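Side-chain contact in TlmII (Streptoalloteichus hindustanus, PDB 4HVM), which takes part in tallysomycin biosynthesis, probably as a condensation-domain protein of nonribosomal peptide assembly that may bind phosphopantetheine: residues 16-21 with 330-335. Residues are numbered along the deposited sequence; the frame is centred on the assembly and turned at random.
Sequences ASFLQR and VHYLPY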
loop_
_atom_site.group_PDB
_atom_site.type_symbol
_atom_site.label_atom_id
_atom_site.label_comp_id
_atom_site.label_asym_id
_atom_site.label_seq_id
_atom_site.Cartn_x
_atom_site.Cartn_y
_atom_site.Cartn_z
ATOM N N ALA A 16 -18.264 -9.322 -5.711
ATOM C CA ALA A 16 -16.993 -8.733 -5.311
ATOM C C ALA A 16 -15.860 -9.738 -5.463
ATOM O O ALA A 16 -16.065 -10.942 -5.311
ATOM C CB ALA A 16 -17.065 -8.232 -3.882
ATOM N N SER A 17 -14.662 -9.237 -5.749
ATOM C CA SER A 17 -13.491 -10.092 -5.926
ATOM C C SER A 17 -12.977 -10.637 -4.593
ATOM O O SER A 17 -13.448 -10.242 -3.528
ATOM C CB SER A 17 -12.375 -9.342 -6.659
ATOM O OG SER A 17 -11.858 -8.283 -5.872
ATOM N N PHE A 18 -12.000 -11.536 -4.659
ATOM C CA PHE A 18 -11.491 -12.205 -3.463
ATOM C C PHE A 18 -10.680 -11.288 -2.543
ATOM O O PHE A 18 -10.638 -11.495 -1.328
ATOM C CB PHE A 18 -10.678 -13.442 -3.853
ATOM C CG PHE A 18 -9.304 -13.133 -4.373
ATOM C CD1 PHE A 18 -9.116 -12.609 -5.643
ATOM C CD2 PHE A 18 -8.193 -13.384 -3.587
ATOM C CE1 PHE A 18 -7.836 -12.335 -6.113
ATOM C CE2 PHE A 18 -6.920 -13.115 -4.047
ATOM C CZ PHE A 18 -6.738 -12.590 -5.310
ATOM N N LEU A 19 -10.038 -10.279 -3.121
ATOM C CA LEU A 19 -9.292 -9.301 -2.334
ATOM C C LEU A 19 -10.237 -8.292 -1.696
ATOM O O LEU A 19 -9.963 -7.766 -0.617
ATOM C CB LEU A 19 -8.256 -8.581 -3.200
ATOM C CG LEU A 19 -7.051 -9.424 -3.631
ATOM C CD1 LEU A 19 -6.134 -8.633 -4.549
ATOM C CD2 LEU A 19 -6.287 -9.955 -2.420
ATOM N N GLN A 20 -11.348 -8.021 -2.376
ATOM C CA GLN A 20 -12.386 -7.151 -1.835
ATOM C C GLN A 20 -13.122 -7.847 -0.697
ATOM O O GLN A 20 -13.376 -7.247 0.346
ATOM C CB GLN A 20 -13.372 -6.741 -2.929
ATOM C CG GLN A 20 -12.802 -5.757 -3.930
ATOM C CD GLN A 20 -13.767 -5.452 -5.049
ATOM O OE1 GLN A 20 -14.471 -6.337 -5.534
ATOM N NE2 GLN A 20 -13.810 -4.194 -5.466
ATOM N N ARG A 21 -13.465 -9.114 -0.909
ATOM C CA ARG A 21 -14.087 -9.931 0.128
ATOM C C ARG A 21 -13.185 -10.038 1.355
ATOM O O ARG A 21 -13.647 -9.921 2.491
ATOM C CB ARG A 21 -14.402 -11.330 -0.411
ATOM C CG ARG A 21 -15.845 -11.523 -0.865
ATOM C CD ARG A 21 -16.089 -12.920 -1.434
ATOM N NE ARG A 21 -15.723 -13.011 -2.847
ATOM C CZ ARG A 21 -14.747 -13.776 -3.330
ATOM N NH1 ARG A 21 -14.029 -14.539 -2.517
ATOM N NH2 ARG A 21 -14.495 -13.785 -4.633
ATOM N N VAL A 330 5.852 -18.739 -3.987
ATOM C CA VAL A 330 5.616 -20.006 -4.678
ATOM C C VAL A 330 4.387 -20.712 -4.110
ATOM O O VAL A 330 3.559 -21.239 -4.858
ATOM C CB VAL A 330 6.843 -20.945 -4.583
ATOM C CG1 VAL A 330 6.453 -22.380 -4.903
ATOM C CG2 VAL A 330 7.942 -20.473 -5.512
ATOM N N HIS A 331 4.264 -20.697 -2.786
ATOM C CA HIS A 331 3.125 -21.309 -2.108
ATOM C C HIS A 331 2.102 -20.262 -1.676
ATOM O O HIS A 331 1.612 -20.283 -0.545
ATOM C CB HIS A 331 3.598 -22.113 -0.896
ATOM C CG HIS A 331 4.632 -23.142 -1.225
ATOM N ND1 HIS A 331 5.985 -22.876 -1.194
ATOM C CD2 HIS A 331 4.513 -24.437 -1.605
ATOM C CE1 HIS A 331 6.654 -23.964 -1.532
ATOM N NE2 HIS A 331 5.784 -24.926 -1.785
ATOM N N TYR A 332 1.776 -19.358 -2.593
ATOM C CA TYR A 332 0.892 -18.237 -2.296
ATOM C C TYR A 332 -0.487 -18.664 -1.806
ATOM O O TYR A 332 -1.106 -19.581 -2.349
ATOM C CB TYR A 332 0.758 -17.315 -3.513
ATOM C CG TYR A 332 -0.313 -16.255 -3.369
ATOM C CD1 TYR A 332 -0.127 -15.160 -2.534
ATOM C CD2 TYR A 332 -1.506 -16.345 -4.076
ATOM C CE1 TYR A 332 -1.101 -14.187 -2.400
ATOM C CE2 TYR A 332 -2.488 -15.377 -3.949
ATOM C CZ TYR A 332 -2.278 -14.300 -3.109
ATOM O OH TYR A 332 -3.242 -13.332 -2.972
ATOM N N LEU A 333 -0.942 -17.990 -0.757
ATOM C CA LEU A 333 -2.300 -18.120 -0.249
ATOM C C LEU A 333 -2.712 -16.732 0.225
ATOM O O LEU A 333 -1.977 -16.101 0.990
ATOM C CB LEU A 333 -2.352 -19.120 0.907
ATOM C CG LEU A 333 -3.728 -19.432 1.498
ATOM C CD1 LEU A 333 -4.556 -20.278 0.540
ATOM C CD2 LEU A 333 -3.595 -20.120 2.849
ATOM N N PRO A 334 -3.870 -16.243 -0.248
ATOM C CA PRO A 334 -4.354 -14.894 0.064
ATOM C C PRO A 334 -4.268 -14.570 1.555
ATOM O O PRO A 334 -4.599 -15.412 2.392
ATOM C CB PRO A 334 -5.811 -14.939 -0.396
ATOM C CG PRO A 334 -5.814 -15.931 -1.506
ATOM C CD PRO A 334 -4.816 -16.985 -1.100
ATOM N N TYR A 335 -3.813 -13.358 1.866
ATOM C CA TYR A 335 -3.555 -12.951 3.244
ATOM C C TYR A 335 -4.757 -13.147 4.155
ATOM O O TYR A 335 -4.604 -13.536 5.311
ATOM C CB TYR A 335 -3.092 -11.496 3.296
ATOM C CG TYR A 335 -2.689 -11.029 4.675
ATOM C CD1 TYR A 335 -1.434 -11.320 5.184
ATOM C CD2 TYR A 335 -3.561 -10.289 5.464
ATOM C CE1 TYR A 335 -1.058 -10.894 6.440
ATOM C CE2 TYR A 335 -3.195 -9.857 6.725
ATOM C CZ TYR A 335 -1.942 -10.163 7.207
ATOM O OH TYR A 335 -1.572 -9.737 8.462
#
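Tyr332 meets the edge of the Phe18 ring with its hydroxyl, which is hydrogen-bonded to Asp298 OD2 at the start of strand 297-305; the same carboxylate oxygen accepts from the backbone N of Tyr335, so it ties both the phenol and the first turn of helix 335-344. Tyr332 OH lies 3.8 Å from Phe18 CE2, in the ring plane, a van der Waals contact with no hydrogen bond. The two side chains approach from opposite directions. With Tyr332 CG anti to the backbone N (chi1 170°), the phenol reaches toward helix 18-27. Pro334, N-cap of helix 335-344, makes the apolar side-chain contact: its CG is 4.0 Å from Phe18 CE2, and the side chains cross at about a right angle. In a condensation-domain fold of two lobes, this joins the first helix of the N-terminal half to the loop between helices 314-330 and 335-344 in the C-terminal half; the three touching residues are buried. Within residues 16-21, Ser17 is the N-cap of helix 18-27. Its backbone N donates to Gln20 OE1 over 2.9 Å, in the carbonyl plane on a lone pair, at a nearly straight 165°. Arg21 NE hydrogen-bonds Ala16 O at 3.2 Å, from above the carbonyl plane. Leu19 CG lies 3.6 Å above one face of the Phe18 ring, offset toward its rim, while His180 meets the same ring with planes at about 45°.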